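PDB 1BKP: thymidylate synthase 1 from Bacillus subtilis, which catalyses the reductive methylation of dUMP to dTMP, with 5,10-methylenetetrahydrofolate giving both the methyl group and the reducing power. Local coordinates for residues W64-K69 against M88-W93; I74-S79 against K251-F256. All coordinates share one frame; numbering follows the deposited sequence.

Interaction 1: W64-K69 against M88-W93; sequences WKTAIK and MGVHIW
Thr66 and Lys69, one turn apart in the first half of helix 64-75, face an irregular loop whose backbone comes nearest at Val90 and Met88, with CA to CA distances of 7.0 Å for Thr66 and Val90 and 7.1 Å for Lys69 and Met88. Lys69 has the largest share of the contact. Its chain, extended beyond CG, runs past Met88 in the opposite direction and delivers NZ to Met88 O at 3.0 Å, almost in line with the carbonyl (C=O...N angle 166°). Met88 folds back through a bend at chi3 (69°), which lays its CE against Lys69 CB and CG, both tight at 3.5 Å. The carbonyl that the lysine grips lies in the turn that closes helix 82-86: Gly89, with positive phi, is the C-prime residue of a Schellman motif in which Val90 N bonds Leu85 O and Gly89 N bonds Asn86 O. Beyond this turn Val90 points back at the helix, and its CG2 meets Lys69 CD at 3.8 Å. Were Lys69 an alanine, Met88 O would probably lose this ammonium partner and a gap would open beside Met88 CE and Val90 CG2. Farther down the loop, Thr66 CG2 touches Ile92 CD1 at 4.2 Å.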
# COMPACT_ATOMS: atom_id res chain seq x y z
N TRP A 64 13.14 13.25 -17.45
CA TRP A 64 11.93 12.71 -17.97
C TRP A 64 12.02 11.61 -18.99
O TRP A 64 11.23 10.72 -18.95
CB TRP A 64 11.04 13.85 -18.44
CG TRP A 64 11.51 14.50 -19.73
CD1 TRP A 64 12.42 15.55 -19.87
CD2 TRP A 64 11.05 14.17 -21.04
NE1 TRP A 64 12.53 15.89 -21.21
CE2 TRP A 64 11.69 15.07 -21.94
CE3 TRP A 64 10.15 13.20 -21.56
CZ2 TRP A 64 11.45 15.01 -23.31
CZ3 TRP A 64 9.91 13.15 -22.92
CH2 TRP A 64 10.56 14.06 -23.78
N LYS A 65 12.92 11.70 -19.95
CA LYS A 65 13.10 10.65 -20.98
C LYS A 65 13.54 9.32 -20.38
O LYS A 65 13.04 8.28 -20.76
CB LYS A 65 14.11 11.10 -22.00
CG LYS A 65 13.56 12.06 -23.02
CD LYS A 65 14.45 12.01 -24.29
CE LYS A 65 14.20 13.15 -25.24
NZ LYS A 65 15.28 13.25 -26.25
N THR A 66 14.58 9.35 -19.54
CA THR A 66 15.08 8.17 -18.82
C THR A 66 13.94 7.53 -17.98
O THR A 66 13.80 6.32 -17.97
CB THR A 66 16.13 8.60 -17.85
OG1 THR A 66 17.14 9.22 -18.65
CG2 THR A 66 16.71 7.42 -17.08
N ALA A 67 13.09 8.36 -17.38
CA ALA A 67 11.96 7.80 -16.59
C ALA A 67 11.01 7.02 -17.46
O ALA A 67 10.54 5.93 -17.03
CB ALA A 67 11.22 8.95 -15.89
N ILE A 68 10.66 7.58 -18.66
CA ILE A 68 9.80 6.85 -19.59
C ILE A 68 10.47 5.62 -20.14
O ILE A 68 9.83 4.57 -20.27
CB ILE A 68 9.27 7.75 -20.68
CG1 ILE A 68 8.47 8.83 -19.98
CG2 ILE A 68 8.44 6.98 -21.70
CD1 ILE A 68 7.95 9.94 -20.96
N LYS A 69 11.78 5.69 -20.41
CA LYS A 69 12.46 4.46 -20.88
C LYS A 69 12.40 3.30 -19.88
O LYS A 69 12.14 2.13 -20.32
CB LYS A 69 13.91 4.72 -21.35
CG LYS A 69 14.00 5.50 -22.65
CD LYS A 69 15.43 5.98 -22.83
CE LYS A 69 15.60 6.66 -24.17
NZ LYS A 69 16.97 7.24 -24.28
N MET A 88 18.50 1.10 -25.02
CA MET A 88 17.73 2.32 -25.09
C MET A 88 18.58 3.39 -24.58
O MET A 88 18.09 4.51 -24.28
CB MET A 88 16.49 2.20 -24.24
CG MET A 88 15.62 1.00 -24.54
SD MET A 88 14.30 0.84 -23.29
CE MET A 88 13.39 2.24 -23.75
N GLY A 89 19.88 3.06 -24.44
CA GLY A 89 20.89 3.94 -23.96
C GLY A 89 20.84 4.27 -22.46
O GLY A 89 21.24 5.34 -22.06
N VAL A 90 20.36 3.37 -21.61
CA VAL A 90 20.26 3.69 -20.17
C VAL A 90 21.17 2.74 -19.40
O VAL A 90 21.12 1.54 -19.60
CB VAL A 90 18.78 3.56 -19.65
CG1 VAL A 90 18.68 3.61 -18.15
CG2 VAL A 90 17.94 4.60 -20.27
N HIS A 91 21.97 3.33 -18.49
CA HIS A 91 22.93 2.64 -17.72
C HIS A 91 22.76 2.75 -16.24
O HIS A 91 23.55 2.15 -15.52
CB HIS A 91 24.30 3.13 -18.08
CG HIS A 91 24.71 2.71 -19.43
ND1 HIS A 91 25.21 1.45 -19.69
CD2 HIS A 91 24.58 3.33 -20.63
CE1 HIS A 91 25.34 1.29 -21.00
NE2 HIS A 91 24.97 2.42 -21.59
N ILE A 92 21.69 3.41 -15.76
CA ILE A 92 21.52 3.56 -14.31
C ILE A 92 21.28 2.28 -13.58
O ILE A 92 21.21 2.32 -12.35
CB ILE A 92 20.36 4.53 -13.92
CG1 ILE A 92 19.02 3.94 -14.38
CG2 ILE A 92 20.55 5.86 -14.60
CD1 ILE A 92 17.80 4.76 -13.99
N TRP A 93 20.99 1.17 -14.28
CA TRP A 93 20.79 -0.09 -13.54
C TRP A 93 22.00 -1.03 -13.61
O TRP A 93 21.91 -2.17 -13.13
CB TRP A 93 19.59 -0.84 -14.08
CG TRP A 93 18.32 -0.16 -13.77
CD1 TRP A 93 17.85 1.03 -14.31
CD2 TRP A 93 17.27 -0.67 -12.94
NE1 TRP A 93 16.55 1.25 -13.89
CE2 TRP A 93 16.17 0.23 -13.06
CE3 TRP A 93 17.14 -1.78 -12.13
CZ2 TRP A 93 14.96 0.02 -12.39
CZ3 TRP A 93 15.94 -1.98 -11.45
CH2 TRP A 93 14.85 -1.08 -11.59

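Interaction 2: I74-S79 against K251-F256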
# COMPACT_ATOMS: atom_id res chain seq x y z
N ILE A 74 10.17 -1.96 -17.78
CA ILE A 74 9.44 -2.72 -16.77
C ILE A 74 7.98 -3.17 -17.18
O ILE A 74 7.60 -4.39 -17.05
CB ILE A 74 9.31 -1.88 -15.45
CG1 ILE A 74 10.74 -1.54 -14.87
CG2 ILE A 74 8.52 -2.68 -14.33
CD1 ILE A 74 10.59 -0.27 -13.84
N TRP A 75 7.19 -2.21 -17.63
CA TRP A 75 5.76 -2.45 -17.90
C TRP A 75 5.36 -2.91 -19.30
O TRP A 75 4.41 -3.66 -19.42
CB TRP A 75 4.96 -1.17 -17.62
CG TRP A 75 4.75 -0.93 -16.11
CD1 TRP A 75 5.66 -0.45 -15.17
CD2 TRP A 75 3.55 -1.27 -15.40
NE1 TRP A 75 5.07 -0.48 -13.91
CE2 TRP A 75 3.78 -0.97 -14.02
CE3 TRP A 75 2.31 -1.78 -15.80
CZ2 TRP A 75 2.79 -1.16 -13.04
CZ3 TRP A 75 1.30 -1.97 -14.80
CH2 TRP A 75 1.56 -1.66 -13.46
N GLN A 76 6.13 -2.53 -20.32
CA GLN A 76 5.80 -2.86 -21.70
C GLN A 76 6.62 -4.04 -22.19
O GLN A 76 6.04 -5.05 -22.59
CB GLN A 76 6.03 -1.66 -22.63
CG GLN A 76 5.41 -1.89 -23.97
CD GLN A 76 5.91 -0.88 -24.94
OE1 GLN A 76 7.09 -0.82 -25.17
NE2 GLN A 76 5.02 0.01 -25.44
N LEU A 77 7.95 -3.98 -22.08
CA LEU A 77 8.77 -5.11 -22.50
C LEU A 77 8.69 -6.16 -21.39
O LEU A 77 8.96 -7.37 -21.62
CB LEU A 77 10.24 -4.68 -22.68
CG LEU A 77 10.51 -3.40 -23.53
CD1 LEU A 77 12.08 -3.28 -23.84
CD2 LEU A 77 9.74 -3.32 -24.73
N LYS A 78 8.44 -5.74 -20.16
CA LYS A 78 8.37 -6.69 -19.02
C LYS A 78 9.64 -7.48 -18.99
O LYS A 78 9.63 -8.74 -18.87
CB LYS A 78 7.14 -7.62 -19.15
CG LYS A 78 5.86 -6.87 -18.93
CD LYS A 78 4.50 -7.61 -19.28
CE LYS A 78 4.22 -7.72 -20.74
NZ LYS A 78 2.79 -8.14 -21.11
N SER A 79 10.76 -6.79 -18.98
CA SER A 79 12.03 -7.52 -19.09
C SER A 79 12.88 -7.36 -17.86
O SER A 79 12.82 -6.31 -17.24
CB SER A 79 12.83 -6.93 -20.31
OG SER A 79 14.25 -7.00 -20.13
N LYS A 251 -3.24 2.98 -30.04
CA LYS A 251 -4.42 2.35 -29.53
C LYS A 251 -4.10 1.12 -28.75
O LYS A 251 -4.99 0.54 -28.20
CB LYS A 251 -5.29 1.91 -30.73
CG LYS A 251 -5.86 3.05 -31.49
CD LYS A 251 -6.41 2.59 -32.81
CE LYS A 251 -7.01 3.79 -33.54
NZ LYS A 251 -7.53 3.38 -34.87
N ASP A 252 -2.88 0.62 -28.85
CA ASP A 252 -2.49 -0.56 -28.12
C ASP A 252 -1.34 -0.21 -27.17
O ASP A 252 -0.40 0.41 -27.60
CB ASP A 252 -1.95 -1.60 -29.08
CG ASP A 252 -1.61 -2.90 -28.38
OD1 ASP A 252 -2.48 -3.41 -27.71
OD2 ASP A 252 -0.51 -3.44 -28.45
N PHE A 253 -1.42 -0.61 -25.89
CA PHE A 253 -0.35 -0.37 -24.94
C PHE A 253 1.06 -0.84 -25.45
O PHE A 253 2.10 -0.26 -25.13
CB PHE A 253 -0.68 -1.16 -23.67
CG PHE A 253 0.28 -0.89 -22.52
CD1 PHE A 253 0.21 0.33 -21.82
CD2 PHE A 253 1.25 -1.83 -22.18
CE1 PHE A 253 1.12 0.60 -20.76
CE2 PHE A 253 2.11 -1.55 -21.15
CZ PHE A 253 2.05 -0.34 -20.44
N TYR A 254 1.07 -1.88 -26.25
CA TYR A 254 2.30 -2.44 -26.74
C TYR A 254 2.84 -1.74 -27.97
O TYR A 254 3.92 -2.08 -28.39
CB TYR A 254 2.15 -3.92 -26.99
CG TYR A 254 1.82 -4.61 -25.71
CD1 TYR A 254 2.81 -4.85 -24.76
CD2 TYR A 254 0.52 -4.99 -25.43
CE1 TYR A 254 2.50 -5.47 -23.52
CE2 TYR A 254 0.19 -5.61 -24.19
CZ TYR A 254 1.18 -5.84 -23.25
OH TYR A 254 0.88 -6.42 -22.04
N ASP A 255 2.20 -0.64 -28.38
CA ASP A 255 2.67 0.09 -29.56
C ASP A 255 3.43 1.35 -29.21
O ASP A 255 4.04 1.97 -30.08
CB ASP A 255 1.47 0.50 -30.44
CG ASP A 255 0.91 -0.64 -31.22
OD1 ASP A 255 1.61 -1.67 -31.33
OD2 ASP A 255 -0.27 -0.53 -31.68
N PHE A 256 3.43 1.76 -27.95
CA PHE A 256 4.06 3.01 -27.55
C PHE A 256 5.59 2.90 -27.64
O PHE A 256 6.14 1.83 -27.44
CB PHE A 256 3.66 3.37 -26.09
CG PHE A 256 2.29 4.00 -25.95
CD1 PHE A 256 2.11 5.32 -26.32
CD2 PHE A 256 1.23 3.28 -25.37
CE1 PHE A 256 0.87 5.98 -26.14
CE2 PHE A 256 -0.02 3.85 -25.15
CZ PHE A 256 -0.23 5.25 -25.53
O HOH W 1 8.73 0.31 -26.93
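Gln76 supplies two of the three direct hydrogen bonds between 74-79 and 251-256. Its CG lies anti to the backbone N (chi1 -167°), and the extended chain carries the amide in between two backbone carbonyls. NE2 gives one N-H to Phe253 O and the other to Phe256 O, each at 2.9 Å and nearly straight. Both acceptors lie close to the amide plane, but NE2 sits in the carbonyl plane of Phe253 and is tilted 30° from that of Phe256. A water donates to Gln76 OE1 at 2.7 Å and also to Phe256 O, so both ends of the amide are engaged.

The third bond joins side chains that cross at about a right angle: Lys78 NZ donates to Tyr254 OH at 2.7 Å. Asp124 forms a salt bridge with the same ammonium, and Asp127 of helix 125-135 is hydrogen-bonded to the tyrosine hydroxyl.

The rings make the apolar and edge contacts. Phe253 brings its edge to Trp75 O, with CE2 at 3.6 Å; this buried carbonyl oxygen has no hydrogen-bond partner in the model. Phe253 CZ touches Trp75 CB at 4.1 Å. Tyr254 meets Gln76 O edge-on through CE1 at 3.7 Å, and one of its faces receives Phe253 CD2. The Trp75 indole itself turns toward helix 188-206, where NE1 bonds Tyr195.

The Gln76 amide is probably held in this one orientation, since a flip would set OE1 against two carbonyl oxygens, and the nearby carboxylates would be expected to favour a charged Lys78.

In the fold
Helix 64-75 takes part in both contacts, interaction 1 in its first half and interaction 2 at its C-terminal end and the turn that follows. Along the chain, residues 64-69 come first, then 74-79, then 88-93, and finally 251-256, so the two contacts cross rather than nest. Interaction 1 closes a short loop of 18 residues, which includes the rest of the helix and helix 82-86, and ties the helix to the loop following helix 82-86. Interaction 2 spans 171 residues, including most of the six-stranded sheet, and brings the loop between strands 243-246 and 261-264 back to the turn after helix 64-75. Their centres are about 15 Å apart, and the contacts do not touch.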